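Local coordinates for protein trehalose-6-phosphate phosphatase (Candida albicans, PDB 5DXF) that is a trehalose-6-phosphate phosphatase by name, whose modelled N-terminal part is a glycosyltransferase family 20 domain of the two-domain GT-B type, at residues P298-F311 / M437-Y450. Residues are numbered along the deposited sequence; the frame is centred on the assembly and turned at random.
Sequences PIGIDTEKIEHDAF and MNTTSLEFVICQKY
Ile446 buries the most surface here, its CD1 end packing among Ile301, Thr303 and Ile306. The approach to Ile301 is tip to tip, CD1 of Ile446 lying 3.5 Å from CD1 of Ile301, while Ile306 crosses at about a right angle; CG2 of Thr303 is 3.2 Å from CD1 of Ile446. In Ile446, CG1 stands anti to the carbonyl carbon (chi1 -67°) and chi2 is extended (-176°), which carries CD1 out toward 298-311, and its other branch, CG2, rests 3.8 Å from CB of Glu307. Ile301, in the loop ahead of helix 303-311, divides its contacts too: CG2 meets CG2 of Thr439 at 3.6 Å, and CD1 packs on CB of Leu442. The axes of helices 303-311 and 439-447 approach to 9.6 Å at a signed crossing angle of -53°.

In the GT-B architecture, two Rossmann-like domains face each other. Segment 298-311 follows strand 290-296 of the large mixed sheet, whereas helix 439-447 precedes strand 455-458 of a separate parallel sheet, consistent with a connection that leaves the N-terminal domain and packs on the C-terminal one. Backbone hydrogen bonds join Ile301 to Val512, at the start of helix 512-526.

Phe311 closes the far end as the acceptor of a T-shaped stack: the edge of Tyr450 points at its face, ring centroids 4.8 Å apart. CE1 of Tyr450 sits over the ring centre, CB of Ala310 lies on the opposite face toward the rim, and the carbonyl oxygen of Ile446 comes to the edge in plane. Next to the ring pair, the extended side chain of Glu307 crosses that of Lys449 at about a right angle, with a salt bridge from OE1 to NZ whose modelled separation is improbably short and its exact length doubtful; Tyr504 OH hydrogen-bonds to both Glu307 OE2 and Lys449 NZ.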
loop_
_atom_site.group_PDB
_atom_site.type_symbol
_atom_site.label_atom_id
_atom_site.label_comp_id
_atom_site.label_asym_id
_atom_site.label_seq_id
_atom_site.Cartn_x
_atom_site.Cartn_y
_atom_site.Cartn_z
ATOM N N PRO A 298 12.126 -1.557 0.297
ATOM C CA PRO A 298 10.751 -1.516 0.825
ATOM C C PRO A 298 10.428 -0.225 1.560
ATOM O O PRO A 298 11.231 0.264 2.331
ATOM C CB PRO A 298 10.694 -2.701 1.790
ATOM C CG PRO A 298 12.078 -2.903 2.233
ATOM C CD PRO A 298 12.812 -2.773 0.958
ATOM N N ILE A 299 9.242 0.313 1.314
ATOM C CA ILE A 299 8.801 1.543 1.957
ATOM C C ILE A 299 8.510 1.370 3.436
ATOM O O ILE A 299 8.088 0.309 3.877
ATOM C CB ILE A 299 7.566 2.138 1.272
ATOM C CG1 ILE A 299 7.379 3.587 1.708
ATOM C CG2 ILE A 299 6.331 1.322 1.592
ATOM C CD1 ILE A 299 6.595 4.411 0.719
ATOM N N GLY A 300 8.752 2.428 4.197
ATOM C CA GLY A 300 8.492 2.416 5.624
ATOM C C GLY A 300 7.414 3.422 5.982
ATOM O O GLY A 300 7.008 4.225 5.142
ATOM N N ILE A 301 6.947 3.338 7.218
ATOM C CA ILE A 301 5.988 4.276 7.785
ATOM C C ILE A 301 6.639 5.482 8.449
ATOM O O ILE A 301 7.829 5.493 8.699
ATOM C CB ILE A 301 5.033 3.584 8.769
ATOM C CG1 ILE A 301 5.796 2.759 9.784
ATOM C CG2 ILE A 301 4.085 2.670 8.027
ATOM C CD1 ILE A 301 4.895 1.926 10.661
ATOM N N ASP A 302 5.842 6.499 8.735
ATOM C CA ASP A 302 6.315 7.631 9.502
ATOM C C ASP A 302 6.165 7.252 10.942
ATOM O O ASP A 302 5.139 7.475 11.550
ATOM C CB ASP A 302 5.454 8.843 9.230
ATOM C CG ASP A 302 5.959 10.065 9.914
ATOM O OD1 ASP A 302 6.632 9.923 10.947
ATOM O OD2 ASP A 302 5.696 11.165 9.410
ATOM N N THR A 303 7.210 6.648 11.475
ATOM C CA THR A 303 7.172 6.054 12.791
ATOM C C THR A 303 6.944 7.042 13.915
ATOM O O THR A 303 6.227 6.756 14.856
ATOM C CB THR A 303 8.466 5.294 13.061
ATOM O OG1 THR A 303 8.759 4.477 11.934
ATOM C CG2 THR A 303 8.306 4.412 14.247
ATOM N N GLU A 304 7.577 8.195 13.831
ATOM C CA GLU A 304 7.478 9.178 14.913
ATOM C C GLU A 304 6.051 9.702 15.070
ATOM O O GLU A 304 5.563 9.832 16.194
ATOM C CB GLU A 304 8.465 10.350 14.708
ATOM C CG GLU A 304 8.058 11.462 13.719
ATOM C CD GLU A 304 8.864 12.744 13.912
ATOM O OE1 GLU A 304 9.128 13.110 15.078
ATOM O OE2 GLU A 304 9.234 13.386 12.902
ATOM N N LYS A 305 5.377 9.975 13.956
ATOM C CA LYS A 305 4.030 10.524 14.014
ATOM C C LYS A 305 3.019 9.483 14.470
ATOM O O LYS A 305 2.131 9.786 15.257
ATOM C CB LYS A 305 3.609 11.101 12.658
ATOM C CG LYS A 305 2.222 11.727 12.690
ATOM C CD LYS A 305 2.063 12.825 11.652
ATOM C CE LYS A 305 0.850 13.676 11.971
ATOM N NZ LYS A 305 0.923 14.148 13.378
ATOM N N ILE A 306 3.155 8.259 13.972
ATOM C CA ILE A 306 2.263 7.175 14.367
ATOM C C ILE A 306 2.423 6.843 15.846
ATOM O O ILE A 306 1.438 6.657 16.554
ATOM C CB ILE A 306 2.512 5.908 13.520
ATOM C CG1 ILE A 306 1.992 6.128 12.100
ATOM C CG2 ILE A 306 1.845 4.690 14.145
ATOM C CD1 ILE A 306 2.644 5.243 11.074
ATOM N N GLU A 307 3.665 6.785 16.317
ATOM C CA GLU A 307 3.914 6.551 17.735
ATOM C C GLU A 307 3.335 7.690 18.577
ATOM O O GLU A 307 2.629 7.451 19.568
ATOM C CB GLU A 307 5.410 6.389 17.997
ATOM C CG GLU A 307 5.744 5.942 19.402
ATOM C CD GLU A 307 7.137 5.362 19.506
ATOM O OE1 GLU A 307 7.628 5.182 20.640
ATOM O OE2 GLU A 307 7.741 5.075 18.449
ATOM N N HIS A 308 3.540 8.921 18.135
ATOM C CA HIS A 308 3.036 10.050 18.879
ATOM C C HIS A 308 1.516 10.059 19.010
ATOM O O HIS A 308 0.982 10.225 20.104
ATOM C CB HIS A 308 3.477 11.326 18.166
ATOM C CG HIS A 308 2.838 12.567 18.697
ATOM N ND1 HIS A 308 1.930 13.302 17.971
ATOM C CD2 HIS A 308 2.969 13.197 19.886
ATOM C CE1 HIS A 308 1.531 14.334 18.689
ATOM N NE2 HIS A 308 2.146 14.292 19.854
ATOM N N ASP A 309 0.829 9.838 17.897
ATOM C CA ASP A 309 -0.622 9.793 17.866
ATOM C C ASP A 309 -1.145 8.626 18.660
ATOM O O ASP A 309 -2.136 8.724 19.342
ATOM C CB ASP A 309 -1.124 9.751 16.433
ATOM C CG ASP A 309 -0.732 10.969 15.651
ATOM O OD1 ASP A 309 0.060 11.770 16.155
ATOM O OD2 ASP A 309 -1.211 11.137 14.522
ATOM N N ALA A 310 -0.461 7.509 18.567
ATOM C CA ALA A 310 -0.874 6.334 19.290
ATOM C C ALA A 310 -0.837 6.587 20.778
ATOM O O ALA A 310 -1.690 6.132 21.516
ATOM C CB ALA A 310 0.032 5.171 18.943
ATOM N N PHE A 311 0.180 7.297 21.231
ATOM C CA PHE A 311 0.392 7.391 22.675
ATOM C C PHE A 311 0.247 8.792 23.282
ATOM O O PHE A 311 0.453 8.964 24.483
ATOM C CB PHE A 311 1.771 6.823 23.017
ATOM C CG PHE A 311 1.947 5.390 22.600
ATOM C CD1 PHE A 311 1.260 4.379 23.251
ATOM C CD2 PHE A 311 2.789 5.055 21.553
ATOM C CE1 PHE A 311 1.413 3.059 22.868
ATOM C CE2 PHE A 311 2.948 3.736 21.167
ATOM C CZ PHE A 311 2.259 2.737 21.826
ATOM N N MET A 437 3.306 -3.999 0.074
ATOM C CA MET A 437 3.625 -3.813 1.485
ATOM C C MET A 437 2.377 -3.714 2.355
ATOM O O MET A 437 1.375 -3.120 1.958
ATOM C CB MET A 437 4.484 -2.561 1.675
ATOM C CG MET A 437 5.964 -2.855 1.809
ATOM S SD MET A 437 6.296 -3.943 3.206
ATOM C CE MET A 437 7.909 -4.573 2.762
ATOM N N ASN A 438 2.450 -4.298 3.547
ATOM C CA ASN A 438 1.371 -4.189 4.519
ATOM C C ASN A 438 1.710 -3.165 5.597
ATOM O O ASN A 438 2.455 -3.452 6.534
ATOM C CB ASN A 438 1.076 -5.548 5.154
ATOM C CG ASN A 438 -0.231 -5.560 5.922
ATOM O OD1 ASN A 438 -0.257 -5.343 7.134
ATOM N ND2 ASN A 438 -1.329 -5.809 5.216
ATOM N N THR A 439 1.158 -1.965 5.447
ATOM C CA THR A 439 1.388 -0.863 6.375
ATOM C C THR A 439 0.831 -1.164 7.769
ATOM O O THR A 439 1.442 -0.826 8.796
ATOM C CB THR A 439 0.746 0.435 5.834
ATOM O OG1 THR A 439 1.354 0.786 4.584
ATOM C CG2 THR A 439 0.913 1.580 6.814
ATOM N N THR A 440 -0.327 -1.816 7.787
ATOM C CA THR A 440 -1.053 -2.118 9.015
ATOM C C THR A 440 -0.220 -2.930 10.008
ATOM O O THR A 440 -0.302 -2.708 11.214
ATOM C CB THR A 440 -2.359 -2.881 8.702
ATOM O OG1 THR A 440 -3.169 -2.095 7.820
ATOM C CG2 THR A 440 -3.142 -3.172 9.976
ATOM N N SER A 441 0.584 -3.859 9.501
ATOM C CA SER A 441 1.435 -4.678 10.360
ATOM C C SER A 441 2.479 -3.830 11.080
ATOM O O SER A 441 2.671 -3.960 12.290
ATOM C CB SER A 441 2.120 -5.777 9.545
ATOM O OG SER A 441 2.823 -5.234 8.442
ATOM N N LEU A 442 3.148 -2.963 10.325
ATOM C CA LEU A 442 4.150 -2.059 10.876
ATOM C C LEU A 442 3.540 -1.131 11.928
ATOM O O LEU A 442 4.058 -1.013 13.051
ATOM C CB LEU A 442 4.790 -1.241 9.754
ATOM C CG LEU A 442 5.318 -2.014 8.542
ATOM C CD1 LEU A 442 5.755 -1.058 7.439
ATOM C CD2 LEU A 442 6.463 -2.928 8.944
ATOM N N GLU A 443 2.436 -0.484 11.561
ATOM C CA GLU A 443 1.706 0.378 12.490
ATOM C C GLU A 443 1.316 -0.365 13.769
ATOM O O GLU A 443 1.432 0.175 14.872
ATOM C CB GLU A 443 0.459 0.954 11.817
ATOM C CG GLU A 443 0.718 2.240 11.051
ATOM C CD GLU A 443 -0.338 2.525 10.001
ATOM O OE1 GLU A 443 -0.303 3.625 9.407
ATOM O OE2 GLU A 443 -1.196 1.650 9.763
ATOM N N PHE A 444 0.863 -1.604 13.610
ATOM C CA PHE A 444 0.511 -2.457 14.741
ATOM C C PHE A 444 1.714 -2.698 15.646
ATOM O O PHE A 444 1.607 -2.606 16.876
ATOM C CB PHE A 444 -0.050 -3.792 14.246
ATOM C CG PHE A 444 -0.164 -4.843 15.317
ATOM C CD1 PHE A 444 -1.255 -4.867 16.171
ATOM C CD2 PHE A 444 0.817 -5.816 15.461
ATOM C CE1 PHE A 444 -1.367 -5.836 17.155
ATOM C CE2 PHE A 444 0.716 -6.787 16.443
ATOM C CZ PHE A 444 -0.379 -6.798 17.290
ATOM N N VAL A 445 2.853 -3.015 15.036
ATOM C CA VAL A 445 4.073 -3.264 15.796
ATOM C C VAL A 445 4.452 -2.025 16.603
ATOM O O VAL A 445 4.837 -2.137 17.770
ATOM C CB VAL A 445 5.249 -3.681 14.883
ATOM C CG1 VAL A 445 6.546 -3.719 15.667
ATOM C CG2 VAL A 445 4.981 -5.039 14.256
ATOM N N ILE A 446 4.328 -0.845 15.994
ATOM C CA ILE A 446 4.558 0.392 16.742
ATOM C C ILE A 446 3.589 0.503 17.919
ATOM O O ILE A 446 3.984 0.826 19.045
ATOM C CB ILE A 446 4.401 1.653 15.864
ATOM C CG1 ILE A 446 5.496 1.726 14.803
ATOM C CG2 ILE A 446 4.431 2.906 16.725
ATOM C CD1 ILE A 446 5.427 2.987 13.982
ATOM N N CYS A 447 2.319 0.221 17.649
ATOM C CA CYS A 447 1.265 0.356 18.648
ATOM C C CYS A 447 1.380 -0.660 19.777
ATOM O O CYS A 447 0.717 -0.524 20.804
ATOM C CB CYS A 447 -0.111 0.225 17.989
ATOM S SG CYS A 447 -0.597 1.636 16.970
ATOM N N GLN A 448 2.212 -1.680 19.586
ATOM C CA GLN A 448 2.337 -2.731 20.589
ATOM C C GLN A 448 3.645 -2.702 21.367
ATOM O O GLN A 448 3.948 -3.655 22.076
ATOM C CB GLN A 448 2.184 -4.106 19.934
ATOM C CG GLN A 448 0.778 -4.406 19.481
ATOM C CD GLN A 448 -0.221 -4.352 20.615
ATOM O OE1 GLN A 448 0.098 -4.689 21.754
ATOM N NE2 GLN A 448 -1.439 -3.927 20.310
ATOM N N LYS A 449 4.418 -1.627 21.251
ATOM C CA LYS A 449 5.732 -1.593 21.894
ATOM C C LYS A 449 5.634 -1.721 23.414
ATOM O O LYS A 449 6.497 -2.333 24.041
ATOM C CB LYS A 449 6.498 -0.313 21.521
ATOM C CG LYS A 449 6.271 0.873 22.448
ATOM C CD LYS A 449 6.902 2.150 21.903
ATOM C CE LYS A 449 8.256 2.457 22.543
ATOM N NZ LYS A 449 8.748 3.830 22.198
ATOM N N TYR A 450 4.583 -1.170 24.007
ATOM C CA TYR A 450 4.433 -1.248 25.453
ATOM C C TYR A 450 3.595 -2.460 25.840
ATOM O O TYR A 450 3.810 -3.067 26.889
ATOM C CB TYR A 450 3.806 0.038 25.998
ATOM C CG TYR A 450 4.595 1.289 25.682
ATOM C CD1 TYR A 450 4.003 2.359 25.027
ATOM C CD2 TYR A 450 5.934 1.399 26.036
ATOM C CE1 TYR A 450 4.720 3.510 24.739
ATOM C CE2 TYR A 450 6.660 2.544 25.751
ATOM C CZ TYR A 450 6.048 3.596 25.102
ATOM O OH TYR A 450 6.766 4.734 24.818
#